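Local coordinates for coenzyme Q-binding protein COQ10 START domain-containing protein (Deinococcus radiodurans R1, PDB 3GGN) that is of unknown function but, as a START-like member of the polyketide cyclase and lipid-transport family, probably binds a hydrophobic ligand such as a lipid or quinone, at residues S61-L66 with R78-A83; G72-W77 with S88-F93; D8-G13 with D135-F140. One frame throughout, in Å; residues are numbered along the deposited sequence.

Interaction 1 (S61-L66 with R78-A83); sequences SWEAEL and RSLPGA
Trp62, the first residue of 61-66 to touch 78-83, sets its CB 3.6 Å from CB of Ala83, while CD1 of the indole meets CB of Ser79. Glu63 O accepts a nearly straight bond from Leu80 N, at 170°; its carboxylate bridges to Arg46 and Arg48, and OE2 also lies against Leu80 CD2. Ala64 and Ser79 form an antiparallel non-hydrogen-bonded pair, and CD1 of Leu80 lies 3.4 Å from Ala64 C. Glu65 and Arg78 are a hydrogen-bonded pair, with Glu65 N to Arg78 O at 3.0 Å and Arg78 N to Glu65 O at 3.1 Å. Glu65 CG sits between the backbone N and carbonyl carbon (chi1 83°), and the extended chain beyond runs alongside Arg78. Its CB packs 3.7 Å from Leu80 CD1, and OE2 approaches the guanidinium edge in plane, 3.3 Å from Arg78 NE, a salt bridge whose hydrogen bond is weak. A glutamine here would probably leave the Arg78 guanidinium without the opposite charge beside it. After the Leu80 N bond the chain turns away in a type II beta turn, Leu80 to Ala83. Backbone bonds thus define this hairpin, with apolar contact at one end and modest charge pairing at the other.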
loop_
_atom_site.group_PDB
_atom_site.type_symbol
_atom_site.label_atom_id
_atom_site.label_comp_id
_atom_site.label_asym_id
_atom_site.label_seq_id
_atom_site.Cartn_x
_atom_site.Cartn_y
_atom_site.Cartn_z
ATOM N N SER B 61 -1.979 -14.134 18.057
ATOM C CA SER B 61 -0.588 -14.249 17.634
ATOM C C SER B 61 -0.022 -15.641 17.880
ATOM O O SER B 61 -0.527 -16.408 18.699
ATOM C CB SER B 61 0.280 -13.199 18.346
ATOM O OG SER B 61 0.543 -13.554 19.690
ATOM N N TRP B 62 1.032 -15.967 17.147
ATOM C CA TRP B 62 1.675 -17.262 17.273
ATOM C C TRP B 62 3.121 -17.110 16.836
ATOM O O TRP B 62 3.495 -16.104 16.237
ATOM C CB TRP B 62 0.969 -18.289 16.384
ATOM C CG TRP B 62 1.091 -17.989 14.924
ATOM C CD1 TRP B 62 2.089 -18.390 14.084
ATOM C CD2 TRP B 62 0.204 -17.185 14.138
ATOM N NE1 TRP B 62 1.880 -17.888 12.825
ATOM C CE2 TRP B 62 0.729 -17.144 12.829
ATOM C CE3 TRP B 62 -0.985 -16.494 14.415
ATOM C CZ2 TRP B 62 0.107 -16.437 11.792
ATOM C CZ3 TRP B 62 -1.605 -15.789 13.383
ATOM C CH2 TRP B 62 -1.055 -15.768 12.087
ATOM N N GLU B 63 3.928 -18.110 17.146
ATOM C CA GLU B 63 5.326 -18.087 16.775
ATOM C C GLU B 63 5.494 -18.926 15.514
ATOM O O GLU B 63 4.835 -19.958 15.349
ATOM C CB GLU B 63 6.173 -18.668 17.906
ATOM C CG GLU B 63 7.647 -18.330 17.819
ATOM C CD GLU B 63 8.431 -18.872 19.000
ATOM O OE1 GLU B 63 7.943 -18.741 20.145
ATOM O OE2 GLU B 63 9.533 -19.420 18.781
ATOM N N ALA B 64 6.368 -18.476 14.622
ATOM C CA ALA B 64 6.634 -19.205 13.390
ATOM C C ALA B 64 8.137 -19.253 13.133
ATOM O O ALA B 64 8.915 -18.567 13.801
ATOM C CB ALA B 64 5.926 -18.536 12.225
ATOM N N GLU B 65 8.540 -20.066 12.164
ATOM C CA GLU B 65 9.951 -20.189 11.813
ATOM C C GLU B 65 10.125 -20.273 10.296
ATOM O O GLU B 65 9.264 -20.802 9.596
ATOM C CB GLU B 65 10.546 -21.444 12.463
ATOM C CG GLU B 65 10.289 -22.729 11.692
ATOM C CD GLU B 65 10.831 -23.976 12.395
ATOM O OE1 GLU B 65 11.866 -23.885 13.097
ATOM O OE2 GLU B 65 10.220 -25.057 12.232
ATOM N N LEU B 66 11.230 -19.739 9.785
ATOM C CA LEU B 66 11.509 -19.822 8.358
ATOM C C LEU B 66 11.965 -21.257 8.112
ATOM O O LEU B 66 12.813 -21.758 8.840
ATOM C CB LEU B 66 12.645 -18.870 7.965
ATOM C CG LEU B 66 12.390 -17.364 8.043
ATOM C CD1 LEU B 66 13.697 -16.601 7.854
ATOM C CD2 LEU B 66 11.380 -16.974 6.986
ATOM N N ARG B 78 6.473 -21.543 8.570
ATOM C CA ARG B 78 5.409 -22.354 9.140
ATOM C C ARG B 78 5.275 -22.117 10.635
ATOM O O ARG B 78 6.260 -21.875 11.338
ATOM C CB ARG B 78 5.662 -23.841 8.881
ATOM C CG ARG B 78 6.835 -24.411 9.650
ATOM C CD ARG B 78 7.158 -25.815 9.175
ATOM N NE ARG B 78 8.344 -26.351 9.828
ATOM C CZ ARG B 78 9.028 -27.395 9.373
ATOM N NH1 ARG B 78 8.637 -28.006 8.263
ATOM N NH2 ARG B 78 10.106 -27.822 10.022
ATOM N N SER B 79 4.041 -22.173 11.114
ATOM C CA SER B 79 3.762 -21.985 12.527
ATOM C C SER B 79 4.381 -23.149 13.295
ATOM O O SER B 79 4.478 -24.261 12.773
ATOM C CB SER B 79 2.255 -21.980 12.751
ATOM O OG SER B 79 1.691 -23.104 12.097
ATOM N N LEU B 80 4.817 -22.885 14.521
ATOM C CA LEU B 80 5.393 -23.922 15.352
ATOM C C LEU B 80 4.232 -24.685 15.987
ATOM O O LEU B 80 3.103 -24.193 16.006
ATOM C CB LEU B 80 6.273 -23.303 16.444
ATOM C CG LEU B 80 7.763 -23.142 16.114
ATOM C CD1 LEU B 80 7.952 -22.158 14.984
ATOM C CD2 LEU B 80 8.500 -22.667 17.357
ATOM N N PRO B 81 4.491 -25.903 16.502
ATOM C CA PRO B 81 3.432 -26.700 17.132
ATOM C C PRO B 81 2.867 -25.940 18.338
ATOM O O PRO B 81 3.613 -25.295 19.077
ATOM C CB PRO B 81 4.158 -27.980 17.559
ATOM C CG PRO B 81 5.351 -28.048 16.643
ATOM C CD PRO B 81 5.783 -26.609 16.538
ATOM N N GLY B 82 1.553 -26.015 18.527
ATOM C CA GLY B 82 0.924 -25.329 19.645
ATOM C C GLY B 82 0.416 -23.944 19.277
ATOM O O GLY B 82 -0.285 -23.305 20.061
ATOM N N ALA B 83 0.768 -23.482 18.081
ATOM C CA ALA B 83 0.350 -22.164 17.612
ATOM C C ALA B 83 -1.169 -22.027 17.620
ATOM O O ALA B 83 -1.885 -22.944 17.207
ATOM C CB ALA B 83 0.889 -21.917 16.198
#

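Interaction 2 (G72-W77 with S88-F93); sequences GKRIAW and SGEVLF
Strands 74-77 and 88-93 run antiparallel at 178°, their axes 4.7 Å apart, with Ile75-Val91 and Trp77-Gly89 as hydrogen-bonded pairs. They form a beta hairpin in the middle of the curved antiparallel sheet of a START-like (Bet v 1-like) fold. At the start of the first strand, Lys73 and Arg74 both face Glu70 of strand 59-70 in a classic beta bulge, and Lys73 O still accepts Phe93 N. The Trp77 indole makes a CH-pi contact: Gly89 CA lies 3.6 Å from the centroid of the Trp77 six-membered ring, over its face. Trp77 CG sits between its backbone N and carbonyl carbon (chi1 65°), which swings the indole across the neighbouring strand onto Gly89, where any side chain would collide with CZ2. Val91 CG2 meets the same ring at its edge, 3.9 Å from CH2, and Trp49 stacks on the indole. Farther along this face, Ile75 CD1 reaches the edge of the Phe93 ring, and helix 16-24 packs on both residues. Arg74 and Glu90 share the other face with Ala76 and Leu92; Glu90 OE1 stands over the guanidinium, 3.2 Å from Arg74 NH2, so charge alone joins them. Leu92 CD2 packs 3.5 Å from Arg74 CB. At the Trp77 end, a water accepts from Trp77 NE1 at 2.9 Å and donates weakly to Ser88 O.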
loop_
_atom_site.group_PDB
_atom_site.type_symbol
_atom_site.label_atom_id
_atom_site.label_comp_id
_atom_site.label_asym_id
_atom_site.label_seq_id
_atom_site.Cartn_x
_atom_site.Cartn_y
_atom_site.Cartn_z
ATOM N N GLY B 72 16.930 -14.428 -3.180
ATOM C CA GLY B 72 16.441 -14.202 -4.529
ATOM C C GLY B 72 15.694 -15.344 -5.182
ATOM O O GLY B 72 15.388 -15.268 -6.370
ATOM N N LYS B 73 15.384 -16.394 -4.424
ATOM C CA LYS B 73 14.679 -17.550 -4.987
ATOM C C LYS B 73 13.413 -17.966 -4.258
ATOM O O LYS B 73 12.364 -18.170 -4.874
ATOM C CB LYS B 73 15.599 -18.774 -5.035
ATOM C CG LYS B 73 16.616 -18.810 -6.161
ATOM C CD LYS B 73 17.340 -20.161 -6.139
ATOM C CE LYS B 73 18.232 -20.373 -7.355
ATOM N NZ LYS B 73 19.413 -19.469 -7.369
ATOM N N ARG B 74 13.514 -18.120 -2.945
ATOM C CA ARG B 74 12.363 -18.560 -2.178
ATOM C C ARG B 74 12.455 -18.297 -0.691
ATOM O O ARG B 74 13.538 -18.262 -0.113
ATOM C CB ARG B 74 12.154 -20.054 -2.384
ATOM C CG ARG B 74 13.329 -20.879 -1.924
ATOM C CD ARG B 74 12.872 -22.155 -1.244
ATOM N NE ARG B 74 12.093 -23.007 -2.133
ATOM C CZ ARG B 74 11.498 -24.127 -1.745
ATOM N NH1 ARG B 74 11.598 -24.528 -0.480
ATOM N NH2 ARG B 74 10.793 -24.837 -2.612
ATOM N N ILE B 75 11.287 -18.133 -0.082
ATOM C CA ILE B 75 11.169 -17.915 1.348
ATOM C C ILE B 75 9.963 -18.745 1.772
ATOM O O ILE B 75 8.904 -18.647 1.161
ATOM C CB ILE B 75 10.888 -16.440 1.681
ATOM C CG1 ILE B 75 11.943 -15.535 1.027
ATOM C CG2 ILE B 75 10.880 -16.261 3.197
ATOM C CD1 ILE B 75 11.725 -14.046 1.276
ATOM N N ALA B 76 10.133 -19.579 2.790
ATOM C CA ALA B 76 9.044 -20.423 3.286
ATOM C C ALA B 76 9.013 -20.358 4.803
ATOM O O ALA B 76 10.061 -20.261 5.452
ATOM C CB ALA B 76 9.236 -21.871 2.821
ATOM N N TRP B 77 7.808 -20.415 5.363
ATOM C CA TRP B 77 7.630 -20.355 6.806
ATOM C C TRP B 77 6.473 -21.226 7.282
ATOM O O TRP B 77 5.599 -21.603 6.499
ATOM C CB TRP B 77 7.388 -18.907 7.228
ATOM C CG TRP B 77 6.121 -18.332 6.702
ATOM C CD1 TRP B 77 4.890 -18.354 7.306
ATOM C CD2 TRP B 77 5.951 -17.626 5.469
ATOM N NE1 TRP B 77 3.971 -17.698 6.525
ATOM C CE2 TRP B 77 4.594 -17.241 5.391
ATOM C CE3 TRP B 77 6.817 -17.280 4.417
ATOM C CZ2 TRP B 77 4.078 -16.523 4.303
ATOM C CZ3 TRP B 77 6.302 -16.564 3.331
ATOM C CH2 TRP B 77 4.945 -16.195 3.287
ATOM N N SER B 88 1.137 -21.737 7.153
ATOM C CA SER B 88 2.417 -21.860 6.485
ATOM C C SER B 88 2.349 -20.928 5.289
ATOM O O SER B 88 1.278 -20.427 4.936
ATOM C CB SER B 88 2.632 -23.293 6.003
ATOM O OG SER B 88 1.662 -23.621 5.025
ATOM N N GLY B 89 3.495 -20.697 4.667
ATOM C CA GLY B 89 3.525 -19.828 3.517
ATOM C C GLY B 89 4.774 -20.084 2.711
ATOM O O GLY B 89 5.769 -20.609 3.225
ATOM N N GLU B 90 4.719 -19.714 1.440
ATOM C CA GLU B 90 5.851 -19.899 0.556
ATOM C C GLU B 90 5.758 -18.889 -0.574
ATOM O O GLU B 90 4.710 -18.747 -1.209
ATOM C CB GLU B 90 5.844 -21.322 -0.014
ATOM C CG GLU B 90 7.080 -21.671 -0.819
ATOM C CD GLU B 90 6.970 -23.013 -1.518
ATOM O OE1 GLU B 90 7.948 -23.408 -2.182
ATOM O OE2 GLU B 90 5.909 -23.673 -1.409
ATOM N N VAL B 91 6.843 -18.167 -0.805
ATOM C CA VAL B 91 6.871 -17.207 -1.896
ATOM C C VAL B 91 8.069 -17.566 -2.755
ATOM O O VAL B 91 9.189 -17.670 -2.256
ATOM C CB VAL B 91 7.020 -15.752 -1.399
ATOM C CG1 VAL B 91 6.917 -14.793 -2.592
ATOM C CG2 VAL B 91 5.930 -15.430 -0.384
ATOM N N LEU B 92 7.823 -17.790 -4.039
ATOM C CA LEU B 92 8.889 -18.130 -4.972
ATOM C C LEU B 92 9.133 -16.939 -5.893
ATOM O O LEU B 92 8.230 -16.141 -6.138
ATOM C CB LEU B 92 8.497 -19.345 -5.818
ATOM C CG LEU B 92 8.203 -20.665 -5.106
ATOM C CD1 LEU B 92 7.745 -21.694 -6.138
ATOM C CD2 LEU B 92 9.444 -21.146 -4.374
ATOM N N PHE B 93 10.360 -16.824 -6.389
ATOM C CA PHE B 93 10.735 -15.752 -7.305
ATOM C C PHE B 93 11.323 -16.488 -8.493
ATOM O O PHE B 93 12.491 -16.879 -8.483
ATOM C CB PHE B 93 11.762 -14.836 -6.642
ATOM C CG PHE B 93 11.240 -14.156 -5.404
ATOM C CD1 PHE B 93 10.386 -13.062 -5.507
ATOM C CD2 PHE B 93 11.551 -14.652 -4.138
ATOM C CE1 PHE B 93 9.847 -12.470 -4.371
ATOM C CE2 PHE B 93 11.014 -14.066 -2.984
ATOM C CZ PHE B 93 10.159 -12.971 -3.103
HETATM O O HOH W 1 1.060 -18.017 6.595
#

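Interaction 3 (D8-G13 with D135-F140); sequences DAVTIG and DDLMRF
The long C-terminal helix of the START-like fold, 130-146, meets an edge strand of the sheet within this chain, 4-12. Over this short span the strand and helix run almost parallel, 9° between their directions, with axes 8.7 Å apart. Side chains span that distance, and Leu137 does most of the work. Its CD1 rests 3.6 Å from Asp8 CB, the two side chains passing alongside one another, head to tail, so that the leucine methyl lies against the aliphatic root of the aspartate rather than its oxygens. Those oxygens are occupied nearby: Asp8 OD1 accepts from Ala9 N at 2.8 Å, using the anti side of the carboxylate, and OD2 forms a salt bridge with Arg134 of the same helix. The carboxylate is thereby tied at both oxygens, which probably limits its rotation beside the leucine. The other leucine methyl, CD2, faces Val10 CG1 more loosely at 4.3 Å, and the same valine methyl approaches Leu137 O.

One helical turn later, Ile12 CD1 touches the Phe140 ring at CD2, 3.6 Å away, the two side chains crossing at about a right angle. Phe140 carries CG opposite its own backbone N (chi1 175°), and this brings the ring to the isoleucine although its CB does not point at the strand. Residues of helix 16-24 meet the same phenylalanine: Trp23 edge-to-face, Leu19 and Val22 by side-chain contact. Leu137 likewise touches Trp23, besides Val106 on strand 102-111. Apolar residues of one helix laid against a sheet, with polar groups along the margin, are the arrangement of the helix-grip fold, in which an antiparallel sheet wraps around a long C-terminal helix.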
loop_
_atom_site.group_PDB
_atom_site.type_symbol
_atom_site.label_atom_id
_atom_site.label_comp_id
_atom_site.label_asym_id
_atom_site.label_seq_id
_atom_site.Cartn_x
_atom_site.Cartn_y
_atom_site.Cartn_z
ATOM N N ASP B 8 -1.526 -17.484 -5.568
ATOM C CA ASP B 8 -1.633 -16.505 -6.639
ATOM C C ASP B 8 -0.221 -16.222 -7.117
ATOM O O ASP B 8 0.755 -16.556 -6.439
ATOM C CB ASP B 8 -2.262 -15.201 -6.132
ATOM C CG ASP B 8 -3.029 -14.452 -7.219
ATOM O OD1 ASP B 8 -2.680 -14.573 -8.417
ATOM O OD2 ASP B 8 -3.986 -13.729 -6.869
ATOM N N ALA B 9 -0.120 -15.608 -8.285
ATOM C CA ALA B 9 1.164 -15.267 -8.860
ATOM C C ALA B 9 0.993 -14.003 -9.678
ATOM O O ALA B 9 -0.083 -13.731 -10.211
ATOM C CB ALA B 9 1.665 -16.397 -9.746
ATOM N N VAL B 10 2.060 -13.229 -9.769
ATOM C CA VAL B 10 2.041 -12.005 -10.539
ATOM C C VAL B 10 3.433 -11.882 -11.127
ATOM O O VAL B 10 4.427 -12.229 -10.481
ATOM C CB VAL B 10 1.721 -10.775 -9.647
ATOM C CG1 VAL B 10 2.906 -10.437 -8.773
ATOM C CG2 VAL B 10 1.328 -9.591 -10.513
ATOM N N THR B 11 3.494 -11.422 -12.368
ATOM C CA THR B 11 4.762 -11.250 -13.048
ATOM C C THR B 11 5.121 -9.783 -12.939
ATOM O O THR B 11 4.295 -8.915 -13.216
ATOM C CB THR B 11 4.647 -11.642 -14.526
ATOM O OG1 THR B 11 4.070 -12.953 -14.623
ATOM C CG2 THR B 11 6.027 -11.632 -15.184
ATOM N N ILE B 12 6.354 -9.512 -12.534
ATOM C CA ILE B 12 6.811 -8.146 -12.369
ATOM C C ILE B 12 8.106 -7.887 -13.127
ATOM O O ILE B 12 9.045 -8.682 -13.069
ATOM C CB ILE B 12 7.000 -7.837 -10.877
ATOM C CG1 ILE B 12 5.658 -8.030 -10.159
ATOM C CG2 ILE B 12 7.540 -6.428 -10.695
ATOM C CD1 ILE B 12 5.723 -7.916 -8.662
ATOM N N GLY B 13 8.148 -6.763 -13.836
ATOM C CA GLY B 13 9.331 -6.422 -14.610
ATOM C C GLY B 13 10.521 -5.928 -13.807
ATOM O O GLY B 13 11.091 -4.882 -14.116
ATOM N N ASP B 135 -5.311 -8.510 -4.747
ATOM C CA ASP B 135 -5.169 -7.063 -4.639
ATOM C C ASP B 135 -3.788 -6.679 -4.096
ATOM O O ASP B 135 -3.135 -5.782 -4.633
ATOM C CB ASP B 135 -6.255 -6.469 -3.729
ATOM C CG ASP B 135 -7.663 -6.644 -4.292
ATOM O OD1 ASP B 135 -7.804 -6.762 -5.528
ATOM O OD2 ASP B 135 -8.631 -6.648 -3.495
ATOM N N ASP B 136 -3.355 -7.347 -3.029
ATOM C CA ASP B 136 -2.048 -7.064 -2.433
ATOM C C ASP B 136 -0.917 -7.249 -3.453
ATOM O O ASP B 136 0.015 -6.428 -3.537
ATOM C CB ASP B 136 -1.789 -7.984 -1.232
ATOM C CG ASP B 136 -2.696 -7.690 -0.044
ATOM O OD1 ASP B 136 -3.297 -6.593 0.022
ATOM O OD2 ASP B 136 -2.788 -8.560 0.848
ATOM N N LEU B 137 -0.997 -8.329 -4.227
ATOM C CA LEU B 137 0.014 -8.619 -5.230
ATOM C C LEU B 137 0.010 -7.603 -6.366
ATOM O O LEU B 137 1.066 -7.200 -6.842
ATOM C CB LEU B 137 -0.179 -10.035 -5.782
ATOM C CG LEU B 137 0.319 -11.127 -4.822
ATOM C CD1 LEU B 137 -0.057 -12.501 -5.344
ATOM C CD2 LEU B 137 1.841 -11.012 -4.663
ATOM N N MET B 138 -1.174 -7.184 -6.795
ATOM C CA MET B 138 -1.268 -6.204 -7.873
ATOM C C MET B 138 -0.695 -4.857 -7.420
ATOM O O MET B 138 0.001 -4.178 -8.180
ATOM C CB MET B 138 -2.723 -6.051 -8.331
ATOM C CG MET B 138 -3.250 -7.264 -9.083
ATOM S SD MET B 138 -4.995 -7.127 -9.544
ATOM C CE MET B 138 -4.853 -6.549 -11.234
ATOM N N ARG B 139 -0.969 -4.469 -6.179
ATOM C CA ARG B 139 -0.428 -3.213 -5.687
ATOM C C ARG B 139 1.095 -3.311 -5.611
ATOM O O ARG B 139 1.805 -2.368 -5.968
ATOM C CB ARG B 139 -1.032 -2.861 -4.320
ATOM C CG ARG B 139 -2.502 -2.443 -4.438
ATOM C CD ARG B 139 -3.077 -1.802 -3.175
ATOM N NE ARG B 139 -3.300 -2.771 -2.106
ATOM C CZ ARG B 139 -2.403 -3.067 -1.174
ATOM N NH1 ARG B 139 -1.224 -2.457 -1.177
ATOM N NH2 ARG B 139 -2.676 -3.981 -0.253
ATOM N N PHE B 140 1.589 -4.458 -5.159
ATOM C CA PHE B 140 3.026 -4.699 -5.058
ATOM C C PHE B 140 3.663 -4.573 -6.443
ATOM O O PHE B 140 4.763 -4.034 -6.589
ATOM C CB PHE B 140 3.275 -6.101 -4.483
ATOM C CG PHE B 140 4.727 -6.501 -4.446
ATOM C CD1 PHE B 140 5.661 -5.733 -3.755
ATOM C CD2 PHE B 140 5.155 -7.671 -5.078
ATOM C CE1 PHE B 140 7.006 -6.129 -3.690
ATOM C CE2 PHE B 140 6.487 -8.072 -5.018
ATOM C CZ PHE B 140 7.418 -7.294 -4.318
#

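Overall arrangement
Interactions 1 and 2 are successive hairpins of one antiparallel sheet. They share strand 74-79 and touch directly, Leu66 packing against Ile75 and Ala76, whereas interaction 3 joins one outer strand of the sheet, 4-12, to the C-terminal helix, on the opposite side of the chain's centre from interaction 1. Interaction 2 lies closest to that centre and has a ladder of backbone bonds, a buried aromatic face and a charged outer one. Interaction 1 ends in an exposed turn, with fewer backbone bonds and a peripheral ion pair. Interaction 3 relies on apolar side chains instead of backbone pairing. Trp23 of helix 16-24 links interactions 2 and 3, touching Phe93 and Phe140.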